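Local coordinates for protein TBC1 domain family member 22A (Homo sapiens, PDB 2QFZ) that probably acts as a GTPase-activating protein for Rab family proteins through its TBC domain, the part modelled here, and also forms homodimers and binds 14-3-3 proteins, at residues 246-249 against 250-254; 213-216 against 217-221; 59-63 against 64-68; 69-72 against 73-76; 107-110 against 111-115. One frame throughout, in Å; residues are numbered along the deposited sequence. Where two conformers were deposited one is given.

How the contacts relate
All five contacts belong to one all-helical TBC domain and follow the chain in the order 3, 4, 5, 2, 1. Contacts 3 and 4 are neighbours, their centres about 11 Å apart: the first ends helix 56-63 and the second leads into helix 74-91, with Arg74 reaching back to Pro68. Contacts 1 and 2 are equally close and pack helix 242-251 against helix 211-227 through Phe247 on Ile213 and Ala246 on Leu220. Contact 4 lies on the opposite side of the chain's centre from both. Contact 5, closing helix 102-111, has its centre about 18 Å from that of contact 1. Contacts 1, 3 and 5 thus end helices, contact 4 begins one, and contact 2 lies mid-helix.

Contact 1 (246-249 against 250-254); sequences AFRW and MNNLL
Leu254 lays its CD2 methyl on the indole of Trp249 at the point where helix 242-251 gives way to a loop. The methyl sits over the five-membered ring in a CH-pi contact, 3.9 Å from the ring centroid to Leu254 CD2, and the CA of Ala246 lies against the opposite face. Trp249 puts CG beside its own backbone N (chi1 -67°), which swings the indole back along the helix and leaves one face for the methyl coming round the turn. The backbone brings that methyl in: Leu254 N donates to Trp249 O at 3.0 Å, after Leu253 has left helical geometry with positive phi. Trp249 O also takes a hydrogen bond from His281 NE2.

On another side of the same turn, Asn251 CG lies 3.8 Å from Phe247 CE2, with the amide and ring planes only 27° apart. A regular helical bond from Asn251 N to Phe247 O, 2.9 Å long, sets this spacing. The amide of Asn251 then passes a hydrogen bond from ND2 to Asn252 OD1, 3.1 Å away, the donor standing above the carbonyl plane. Asn252 OD1 in turn rests 3.6 Å from Arg248 CG.

Farther out, Asn251 receives a bond at OD1 from Gln210 and gives ND2 to the backbone O of Gln148, while Asn252 ND2 bonds Asp152. Arg248 makes a salt bridge with Glu257. The two buried amides are therefore held from several directions, and their rotation about chi2 is probably well fixed.

Contact 2 (213-216 against 217-221); sequences IQMK and VKMLE
Met219 folds its terminal methyl back along the helix so that CE touches Met215 and Lys216 together. The side chain starts with CG beside its own backbone N (chi1 -65°), which aims it toward the preceding turn, and a bend at chi3 turns CE inward. The two methionines meet at a slant, with Met215 CG 3.8 Å from Met219 CE. The same methyl lies 4.0 Å from Lys216 CG, so it bridges one thioether chain and the aliphatic part of a lysine. It also lies close to the backbone, 3.6 Å from Met215 O.

Roughly on the other side of the helix, the branched residues Ile213 and Val217 meet more loosely, with Ile213 CG2 and Val217 CG2 4.3 Å apart. Val217 CG2 is nearer to the carbonyl that its own N-H engages, 3.4 Å from Ile213 O. Beneath these side chains runs an unbroken ladder of i to i+4 bonds. Val217 N reaches Ile213 O at 2.9 Å, with an N-H...O angle of 163°, and Met219 N does much the same to Met215 O. The bonds from Lys218 N and Leu220 N, to Gln214 O and Lys216 O, are more bent.

Met215 and Lys218 lie on the exposed flank, where Lys218 NZ has a weak, long ion pair with Glu222. Ile213 and Leu220 lean on Phe247 and Ala246 of helix 242-251. Leu282 of helix 276-291 meets Lys216 and also Met219, exposed though the latter is, and Leu220 extends to Cys285 and Ala286 of that same helix.

Contact 3 (59-63 against 64-68); sequences TWKLL and SGYLP
Lys61 O accepts two backbone N-H groups, from Tyr66 and from Leu67, and the first of these belongs to a Schellman motif that ends helix 56-63. The bond from Leu67 N, 3.2 Å to Lys61 O, is almost straight at the hydrogen (N-H...O angle 170°), though its donor stands above the carbonyl plane; the one from Tyr66 N is weak. Gly65 N closes the inner loop of the motif on Leu62 O at 3.1 Å. Gly65 itself turns the chain with a phi of 79°. Just before it, Ser64 N makes the last regular helical bond, to Trp60 O, and its hydroxyl stands between the backbone N and the carbonyl carbon (chi1 72°), facing back into the helix. From there Ser64 OG is 3.0 Å from Trp60 O and 3.1 Å from Lys61 O.

The side chains follow the turn. Lys61 runs extended alongside Tyr66, both pointing the same way, and Lys61 CG meets the ring at its edge, 3.8 Å from Tyr66 CD2. Their polar ends share one carboxylate: Asp190 takes a salt bridge from Lys61 NZ and a hydrogen bond from Tyr66 OH. Leu67 lies beside Lys61 too, and packs on Leu78 of helix 74-91.

Leu62 covers the outgoing chain, its CD2 lying 4.0 Å from Leu67 CB. Between the two backbones a single water donates one proton to Leu62 O and the other to Leu67 O, each 2.6 Å from the water oxygen.

Contact 4 (69-72 against 73-76); sequences ANVD and RRPA
Asn70 O and Val71 O each take the N-H three residues on, from Arg73 and Arg74, in two successive tight turns that bring the chain into helix 74-91. Arg73 N lies 3.1 Å from Asn70 O and Arg74 N 3.2 Å from Val71 O; in both the donor stands well above the carbonyl plane. The side chain of Asn70 adds to this. With CG anti to the backbone N (chi1 -172°), it turns OD1 under the turn, where it makes weak bonds to Asp72 N, an Asx turn, and to Arg73 N. Its ND2 bonds Asn37.

Arg73 passes the asparagine at about a right angle, Arg73 CD lying 3.9 Å from Asn70 CB. Arg74 takes a different course. Its chain is extended from CG to NE and lies along the backbone of the loop, with Arg74 CG 3.5 Å from Asn70 O. The guanidinium then meets Val71 with one face: the CG2 methyl stands over its rim, 3.7 Å from Arg74 NH2. That nitrogen donates to Ala69 O at 2.9 Å, and the oxygen is tilted 26° out of the guanidinium plane.

More acceptors surround the same group. Arg74 NE bonds Pro68 O, NH1 bonds Leu33 O, and NH2 also reaches Thr38 OG1. Three backbone carbonyls and a hydroxyl thus grip the cation, so its charge is probably eased by peptide dipoles, and the arginine ties the 69-72 loop to the chain near residues 33-38.

Contact 5 (107-110 against 111-115); sequences QIHI and DIPRM
The guanidinium of Arg114 turns one face to the backbone of Ile110, whose carbonyl oxygen lies above it rather than at its edge. Ile110 O comes within 3.1 Å of Arg114 NE, yet the angle is too poor for a hydrogen bond. Ile110 runs alongside the arginine, its CG2 lying 3.7 Å from Arg114 NH2. The carboxylate of Asp111 forms a salt bridge with the same group: Asp111 OD1 is 3.3 Å from Arg114 NH1 but well out of the guanidinium plane, so the attraction is one of charge alone. Asp111 OD2 is bonded by Tyr146 OH. Pro113 CG lies at the edge of the His109 imidazole, 4.0 Å from His109 ND1, the two side chains crossed at about a right angle.

The last helical bonds run from Asp111 N to Gln107 O, 3.2 Å, and from Ile112 N to Ile108 O, 3.0 Å. Pro113 has no N-H to continue them, and the chain tightens into a short 3-10 segment. On the inner side Ile108 and Ile112 lie side by side, Ile108 CG2 being 3.7 Å from Ile112 CG1.

Ile108, Asp111 and Arg114 match the IxxDxxR motif of TBC domains, which in relatives supplies an arginine finger to the Rab; Tyr146 and Gln148 match the accompanying YxQ motif, so Arg114 is probably that finger. Ile108 and Ile112 face helix 124-140, through Glu131, Thr127 and Leu134, while the side chain of Met115 packs on Asn151, Asp152 and Thr155 of helix 150-162, and the chain goes on to helix 118-121.

Contact 1 (246-249 against 250-254)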
# COMPACT_ATOMS: atom_id res chain seq x y z
N ALA A 246 9.05 -13.19 -4.37
CA ALA A 246 7.69 -12.64 -4.46
C ALA A 246 6.83 -12.73 -3.17
O ALA A 246 5.81 -12.12 -3.11
CB ALA A 246 6.97 -13.28 -5.61
N PHE A 247 7.25 -13.49 -2.15
CA PHE A 247 6.59 -13.46 -0.84
C PHE A 247 6.55 -12.03 -0.30
O PHE A 247 5.51 -11.55 0.11
CB PHE A 247 7.29 -14.33 0.22
CG PHE A 247 6.53 -14.40 1.53
CD1 PHE A 247 5.58 -15.39 1.73
CD2 PHE A 247 6.72 -13.45 2.54
CE1 PHE A 247 4.84 -15.47 2.95
CE2 PHE A 247 5.98 -13.50 3.72
CZ PHE A 247 5.05 -14.51 3.93
N ARG A 248 7.69 -11.36 -0.33
CA ARG A 248 7.77 -9.95 0.09
C ARG A 248 6.97 -8.98 -0.81
O ARG A 248 6.43 -8.00 -0.34
CB ARG A 248 9.22 -9.52 0.17
CG ARG A 248 9.46 -8.44 1.22
CD ARG A 248 10.93 -8.27 1.49
NE ARG A 248 11.61 -7.70 0.35
CZ ARG A 248 12.94 -7.60 0.24
NH1 ARG A 248 13.75 -8.06 1.19
NH2 ARG A 248 13.46 -7.05 -0.83
N TRP A 249 6.89 -9.27 -2.09
CA TRP A 249 6.17 -8.42 -3.03
C TRP A 249 4.67 -8.44 -2.64
O TRP A 249 3.99 -7.46 -2.82
CB TRP A 249 6.34 -8.94 -4.49
CG TRP A 249 7.76 -8.84 -5.13
CD1 TRP A 249 8.92 -8.59 -4.49
CD2 TRP A 249 8.12 -9.04 -6.52
NE1 TRP A 249 9.98 -8.61 -5.37
CE2 TRP A 249 9.50 -8.89 -6.62
CE3 TRP A 249 7.37 -9.28 -7.69
CZ2 TRP A 249 10.17 -9.01 -7.83
CZ3 TRP A 249 8.04 -9.38 -8.91
CH2 TRP A 249 9.43 -9.25 -8.96
N MET A 250 4.15 -9.59 -2.20
CA MET A 250 2.70 -9.73 -1.83
C MET A 250 2.43 -9.25 -0.41
O MET A 250 1.50 -8.51 -0.18
CB MET A 250 2.22 -11.18 -1.92
CG MET A 250 2.33 -11.78 -3.31
SD MET A 250 1.68 -10.73 -4.60
CE MET A 250 2.09 -11.69 -6.06
N ASN A 251 3.26 -9.71 0.52
CA ASN A 251 3.17 -9.43 1.96
C ASN A 251 3.27 -7.93 2.30
O ASN A 251 2.54 -7.43 3.18
CB ASN A 251 4.31 -10.19 2.67
CG ASN A 251 4.13 -10.23 4.17
OD1 ASN A 251 3.18 -10.85 4.69
ND2 ASN A 251 5.06 -9.57 4.88
N ASN A 252 4.16 -7.24 1.59
CA ASN A 252 4.44 -5.82 1.79
C ASN A 252 3.88 -4.91 0.68
O ASN A 252 4.19 -3.70 0.66
CB ASN A 252 5.96 -5.59 1.89
CG ASN A 252 6.59 -6.26 3.14
OD1 ASN A 252 6.67 -7.49 3.24
ND2 ASN A 252 7.06 -5.44 4.08
N LEU A 253 3.13 -5.50 -0.27
CA LEU A 253 2.54 -4.78 -1.42
C LEU A 253 3.57 -3.95 -2.22
O LEU A 253 3.31 -2.80 -2.59
CB LEU A 253 1.33 -3.93 -1.03
CG LEU A 253 0.09 -4.74 -0.60
CD1 LEU A 253 -1.00 -3.77 -0.24
CD2 LEU A 253 -0.44 -5.73 -1.68
N LEU A 254 4.70 -4.60 -2.53
CA LEU A 254 5.83 -4.04 -3.28
C LEU A 254 6.52 -2.89 -2.60
O LEU A 254 7.48 -2.34 -3.18
CB LEU A 254 5.45 -3.68 -4.73
CG LEU A 254 5.38 -4.89 -5.68
CD1 LEU A 254 4.62 -4.47 -6.88
CD2 LEU A 254 6.82 -5.46 -6.05

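Contact 2 (213-216 against 217-221)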
# COMPACT_ATOMS: atom_id res chain seq x y z
N ILE A 213 -1.10 -15.36 0.63
CA ILE A 213 0.18 -15.02 0.03
C ILE A 213 0.61 -16.14 -0.92
O ILE A 213 0.92 -15.87 -2.05
CB ILE A 213 1.28 -14.75 1.04
CG1 ILE A 213 0.87 -13.64 2.04
CG2 ILE A 213 2.54 -14.37 0.31
CD1 ILE A 213 0.83 -12.29 1.41
N GLN A 214 0.61 -17.38 -0.45
CA GLN A 214 0.99 -18.55 -1.27
C GLN A 214 0.17 -18.69 -2.53
O GLN A 214 0.72 -18.99 -3.59
CB GLN A 214 0.87 -19.84 -0.45
CG GLN A 214 2.17 -20.20 0.25
CD GLN A 214 2.51 -19.25 1.38
OE1 GLN A 214 1.65 -18.86 2.15
NE2 GLN A 214 3.78 -18.87 1.47
N MET A 215 -1.13 -18.47 -2.39
CA MET A 215 -2.02 -18.49 -3.51
C MET A 215 -1.66 -17.43 -4.54
O MET A 215 -1.58 -17.72 -5.73
CB MET A 215 -3.47 -18.28 -3.05
CG MET A 215 -4.51 -18.51 -4.16
SD MET A 215 -4.44 -20.22 -4.79
CE MET A 215 -5.06 -21.12 -3.37
N LYS A 216 -1.44 -16.19 -4.09
CA LYS A 216 -1.02 -15.10 -5.01
C LYS A 216 0.34 -15.32 -5.68
O LYS A 216 0.53 -14.95 -6.85
CB LYS A 216 -1.02 -13.77 -4.30
CG LYS A 216 -2.46 -13.31 -3.96
CD LYS A 216 -2.53 -12.14 -2.99
CE LYS A 216 -3.95 -12.11 -2.30
NZ LYS A 216 -4.36 -10.72 -2.02
N VAL A 217 1.30 -15.87 -4.95
CA VAL A 217 2.60 -16.20 -5.56
C VAL A 217 2.45 -17.28 -6.65
O VAL A 217 3.15 -17.26 -7.67
CB VAL A 217 3.59 -16.59 -4.50
CG1 VAL A 217 4.87 -17.19 -5.12
CG2 VAL A 217 3.90 -15.37 -3.63
N LYS A 218 1.55 -18.22 -6.43
CA LYS A 218 1.31 -19.34 -7.37
C LYS A 218 0.58 -18.80 -8.61
O LYS A 218 0.92 -19.17 -9.72
CB LYS A 218 0.52 -20.47 -6.67
CG LYS A 218 0.13 -21.61 -7.55
CD LYS A 218 1.29 -22.27 -8.28
CE LYS A 218 0.80 -23.48 -9.08
NZ LYS A 218 1.90 -24.18 -9.82
N MET A 219 -0.44 -17.94 -8.42
CA MET A 219 -1.09 -17.29 -9.56
C MET A 219 -0.13 -16.39 -10.32
O MET A 219 -0.23 -16.29 -11.52
CB MET A 219 -2.29 -16.48 -9.12
CG MET A 219 -3.42 -17.31 -8.53
SD MET A 219 -4.82 -16.24 -8.22
CE MET A 219 -4.42 -15.62 -6.59
N LEU A 220 0.81 -15.75 -9.63
CA LEU A 220 1.87 -14.98 -10.30
C LEU A 220 2.70 -15.89 -11.19
O LEU A 220 3.11 -15.51 -12.30
CB LEU A 220 2.78 -14.24 -9.30
CG LEU A 220 4.04 -13.56 -9.88
CD1 LEU A 220 3.68 -12.39 -10.77
CD2 LEU A 220 5.00 -13.10 -8.79
N GLU A 221 2.97 -17.09 -10.67
CA GLU A 221 3.77 -18.05 -11.38
C GLU A 221 3.01 -18.49 -12.64
O GLU A 221 3.58 -18.50 -13.73
CB GLU A 221 4.15 -19.26 -10.46
CG GLU A 221 4.78 -20.40 -11.25
CD GLU A 221 5.55 -21.44 -10.42
OE1 GLU A 221 5.42 -21.43 -9.17
OE2 GLU A 221 6.29 -22.27 -11.05

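Contact 3 (59-63 against 64-68)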
# COMPACT_ATOMS: atom_id res chain seq x y z
N THR A 59 -9.51 12.49 -1.71
CA THR A 59 -9.77 11.48 -2.74
C THR A 59 -9.58 10.04 -2.19
O THR A 59 -10.48 9.22 -2.30
CB THR A 59 -8.95 11.72 -4.02
OG1 THR A 59 -9.22 13.03 -4.52
CG2 THR A 59 -9.31 10.71 -5.13
N TRP A 60 -8.43 9.76 -1.56
CA TRP A 60 -8.23 8.45 -0.92
C TRP A 60 -9.32 8.09 0.09
O TRP A 60 -9.82 6.93 0.15
CB TRP A 60 -6.86 8.40 -0.23
CG TRP A 60 -5.71 8.15 -1.14
CD1 TRP A 60 -5.64 8.39 -2.46
CD2 TRP A 60 -4.42 7.62 -0.76
NE1 TRP A 60 -4.42 8.01 -2.96
CE2 TRP A 60 -3.64 7.54 -1.94
CE3 TRP A 60 -3.88 7.13 0.43
CZ2 TRP A 60 -2.35 7.02 -1.96
CZ3 TRP A 60 -2.58 6.62 0.42
CH2 TRP A 60 -1.83 6.58 -0.77
N LYS A 61 -9.69 9.06 0.91
CA LYS A 61 -10.80 8.85 1.84
C LYS A 61 -12.12 8.51 1.18
O LYS A 61 -12.86 7.66 1.69
CB LYS A 61 -10.96 10.04 2.78
CG LYS A 61 -9.82 10.14 3.76
CD LYS A 61 -9.96 11.38 4.67
CE LYS A 61 -8.59 11.82 5.13
NZ LYS A 61 -8.72 12.83 6.21
N LEU A 62 -12.44 9.15 0.06
CA LEU A 62 -13.67 8.82 -0.64
C LEU A 62 -13.63 7.47 -1.38
O LEU A 62 -14.61 6.70 -1.33
CB LEU A 62 -14.10 9.92 -1.60
CG LEU A 62 -14.56 11.19 -0.92
CD1 LEU A 62 -14.57 12.35 -1.92
CD2 LEU A 62 -15.95 10.98 -0.21
N LEU A 63 -12.52 7.21 -2.06
CA LEU A 63 -12.36 6.01 -2.88
C LEU A 63 -12.28 4.75 -2.01
O LEU A 63 -12.74 3.71 -2.42
CB LEU A 63 -11.13 6.12 -3.79
CG LEU A 63 -11.20 7.03 -5.01
CD1 LEU A 63 -9.85 7.07 -5.74
CD2 LEU A 63 -12.28 6.57 -5.93
N SER A 64 -11.74 4.86 -0.80
CA SER A 64 -11.74 3.75 0.14
C SER A 64 -13.07 3.55 0.88
O SER A 64 -13.19 2.58 1.64
CB SER A 64 -10.71 3.99 1.21
OG SER A 64 -11.19 5.03 2.06
N GLY A 65 -14.02 4.46 0.73
CA GLY A 65 -15.29 4.40 1.44
C GLY A 65 -15.27 4.86 2.89
O GLY A 65 -16.19 4.58 3.65
N TYR A 66 -14.21 5.54 3.29
CA TYR A 66 -14.12 6.05 4.67
C TYR A 66 -15.11 7.22 4.87
O TYR A 66 -15.82 7.30 5.87
CB TYR A 66 -12.67 6.46 4.96
CG TYR A 66 -12.41 7.06 6.31
CD1 TYR A 66 -12.86 6.45 7.47
CD2 TYR A 66 -11.68 8.26 6.44
CE1 TYR A 66 -12.62 7.03 8.75
CE2 TYR A 66 -11.41 8.82 7.70
CZ TYR A 66 -11.90 8.20 8.85
OH TYR A 66 -11.65 8.71 10.10
N LEU A 67 -15.14 8.12 3.89
CA LEU A 67 -16.06 9.20 3.90
C LEU A 67 -17.10 9.01 2.81
O LEU A 67 -16.78 8.48 1.74
CB LEU A 67 -15.35 10.53 3.72
CG LEU A 67 -14.51 10.99 4.93
CD1 LEU A 67 -14.00 12.39 4.68
CD2 LEU A 67 -15.27 10.93 6.24
N PRO A 68 -18.34 9.42 3.09
CA PRO A 68 -19.49 9.36 2.16
C PRO A 68 -19.37 10.32 1.00
O PRO A 68 -18.74 11.38 1.13
CB PRO A 68 -20.68 9.72 3.05
CG PRO A 68 -20.11 10.42 4.22
CD PRO A 68 -18.73 9.93 4.41
O HOH W 1 -17.04 7.04 -0.44

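Contact 4 (69-72 against 73-76)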
# COMPACT_ATOMS: atom_id res chain seq x y z
N ALA A 69 -19.95 9.91 -0.13
CA ALA A 69 -20.03 10.69 -1.36
C ALA A 69 -20.83 11.98 -1.16
O ALA A 69 -20.53 13.01 -1.78
CB ALA A 69 -20.65 9.86 -2.47
N ASN A 70 -21.85 11.92 -0.30
CA ASN A 70 -22.67 13.09 0.00
C ASN A 70 -21.94 14.10 0.91
O ASN A 70 -21.56 13.79 2.06
CB ASN A 70 -24.01 12.69 0.63
CG ASN A 70 -24.94 13.89 0.76
OD1 ASN A 70 -24.89 14.57 1.75
ND2 ASN A 70 -25.69 14.21 -0.30
N VAL A 71 -21.72 15.30 0.37
CA VAL A 71 -20.81 16.26 1.01
C VAL A 71 -21.30 16.65 2.41
O VAL A 71 -20.50 16.75 3.32
CB VAL A 71 -20.65 17.56 0.15
CG1 VAL A 71 -19.78 18.61 0.90
CG2 VAL A 71 -20.06 17.22 -1.17
N ASP A 72 -22.62 16.85 2.57
CA ASP A 72 -23.13 17.32 3.87
C ASP A 72 -23.08 16.26 4.96
O ASP A 72 -23.09 16.60 6.12
CB ASP A 72 -24.54 17.92 3.79
CG ASP A 72 -24.88 18.80 5.02
OD1 ASP A 72 -24.13 19.76 5.30
OD2 ASP A 72 -25.89 18.52 5.71
N ARG A 73 -22.97 14.98 4.60
CA ARG A 73 -22.82 13.91 5.62
C ARG A 73 -21.38 13.75 6.15
O ARG A 73 -21.19 13.18 7.23
CB ARG A 73 -23.30 12.58 5.08
CG ARG A 73 -24.81 12.47 4.83
CD ARG A 73 -25.11 11.17 4.08
NE ARG A 73 -25.29 10.01 4.97
CZ ARG A 73 -24.88 8.76 4.71
NH1 ARG A 73 -24.21 8.48 3.58
NH2 ARG A 73 -25.12 7.79 5.60
N ARG A 74 -20.39 14.29 5.43
CA ARG A 74 -18.99 13.97 5.68
C ARG A 74 -18.47 14.37 7.02
O ARG A 74 -17.80 13.55 7.67
CB ARG A 74 -18.08 14.59 4.60
CG ARG A 74 -18.27 13.96 3.29
CD ARG A 74 -17.45 14.60 2.26
NE ARG A 74 -17.87 14.12 0.95
CZ ARG A 74 -17.47 14.66 -0.18
NH1 ARG A 74 -16.62 15.67 -0.19
NH2 ARG A 74 -17.90 14.18 -1.30
N PRO A 75 -18.76 15.63 7.46
CA PRO A 75 -18.20 16.10 8.74
C PRO A 75 -18.65 15.26 9.94
O PRO A 75 -17.83 14.93 10.79
CB PRO A 75 -18.71 17.55 8.85
CG PRO A 75 -19.19 17.92 7.47
CD PRO A 75 -19.60 16.66 6.82
N ALA A 76 -19.94 14.94 10.00
CA ALA A 76 -20.51 14.10 11.09
C ALA A 76 -19.94 12.69 11.06
O ALA A 76 -19.58 12.14 12.10
CB ALA A 76 -22.07 14.05 11.00

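Contact 5 (107-110 against 111-115)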
# COMPACT_ATOMS: atom_id res chain seq x y z
N GLN A 107 6.79 -7.83 19.58
CA GLN A 107 7.02 -7.94 18.13
C GLN A 107 6.94 -6.57 17.43
O GLN A 107 7.82 -6.22 16.59
CB GLN A 107 6.04 -8.94 17.51
CG GLN A 107 6.36 -10.42 17.80
CD GLN A 107 5.46 -11.36 17.01
OE1 GLN A 107 5.77 -11.71 15.85
NE2 GLN A 107 4.34 -11.77 17.61
N ILE A 108 5.93 -5.76 17.77
CA ILE A 108 5.74 -4.44 17.13
C ILE A 108 6.86 -3.47 17.52
O ILE A 108 7.33 -2.70 16.68
CB ILE A 108 4.34 -3.82 17.44
CG1 ILE A 108 3.23 -4.69 16.84
CG2 ILE A 108 4.25 -2.35 16.97
CD1 ILE A 108 1.82 -4.51 17.50
N HIS A 109 7.31 -3.54 18.78
CA HIS A 109 8.40 -2.66 19.30
C HIS A 109 9.74 -2.94 18.64
O HIS A 109 10.60 -2.06 18.56
CB HIS A 109 8.54 -2.84 20.83
CG HIS A 109 9.17 -1.66 21.53
ND1 HIS A 109 10.06 -0.80 20.92
CD2 HIS A 109 9.05 -1.22 22.81
CE1 HIS A 109 10.45 0.12 21.79
NE2 HIS A 109 9.85 -0.11 22.94
N ILE A 110 9.95 -4.17 18.17
CA ILE A 110 11.19 -4.54 17.49
C ILE A 110 11.21 -4.10 16.02
O ILE A 110 12.23 -3.64 15.52
CB ILE A 110 11.41 -6.06 17.57
CG1 ILE A 110 11.79 -6.44 19.01
CG2 ILE A 110 12.50 -6.52 16.58
CD1 ILE A 110 11.45 -7.88 19.37
N ASP A 111 10.08 -4.26 15.35
CA ASP A 111 9.96 -3.94 13.93
C ASP A 111 9.85 -2.46 13.65
O ASP A 111 10.54 -1.96 12.77
CB ASP A 111 8.73 -4.63 13.32
CG ASP A 111 8.88 -6.16 13.25
OD1 ASP A 111 10.01 -6.68 13.49
OD2 ASP A 111 7.86 -6.82 12.97
N ILE A 112 8.97 -1.75 14.38
CA ILE A 112 8.70 -0.35 14.05
C ILE A 112 9.98 0.47 14.04
O ILE A 112 10.29 1.07 13.02
CB ILE A 112 7.56 0.33 14.92
CG1 ILE A 112 6.21 -0.32 14.65
CG2 ILE A 112 7.50 1.85 14.67
CD1 ILE A 112 6.12 -1.10 13.38
N PRO A 113 10.73 0.49 15.18
CA PRO A 113 11.99 1.25 15.25
C PRO A 113 13.00 1.10 14.11
O PRO A 113 13.76 2.03 13.88
CB PRO A 113 12.59 0.78 16.57
CG PRO A 113 11.38 0.60 17.43
CD PRO A 113 10.42 -0.11 16.49
N ARG A 114 13.00 -0.02 13.40
CA ARG A 114 13.98 -0.27 12.34
C ARG A 114 13.37 -0.31 10.94
O ARG A 114 14.01 -0.79 9.99
CB ARG A 114 14.73 -1.61 12.55
CG ARG A 114 14.78 -2.21 13.99
CD ARG A 114 14.89 -3.77 13.93
NE ARG A 114 13.91 -4.32 13.00
CZ ARG A 114 13.73 -5.62 12.74
NH1 ARG A 114 12.80 -5.97 11.83
NH2 ARG A 114 14.44 -6.56 13.38
N MET A 115 12.13 0.17 10.79
CA MET A 115 11.49 0.15 9.47
C MET A 115 11.83 1.43 8.68
O MET A 115 12.41 2.37 9.21
CB MET A 115 9.96 -0.09 9.59
CG MET A 115 9.14 1.13 9.92
SD MET A 115 7.44 0.72 10.36
CE MET A 115 6.63 0.95 8.77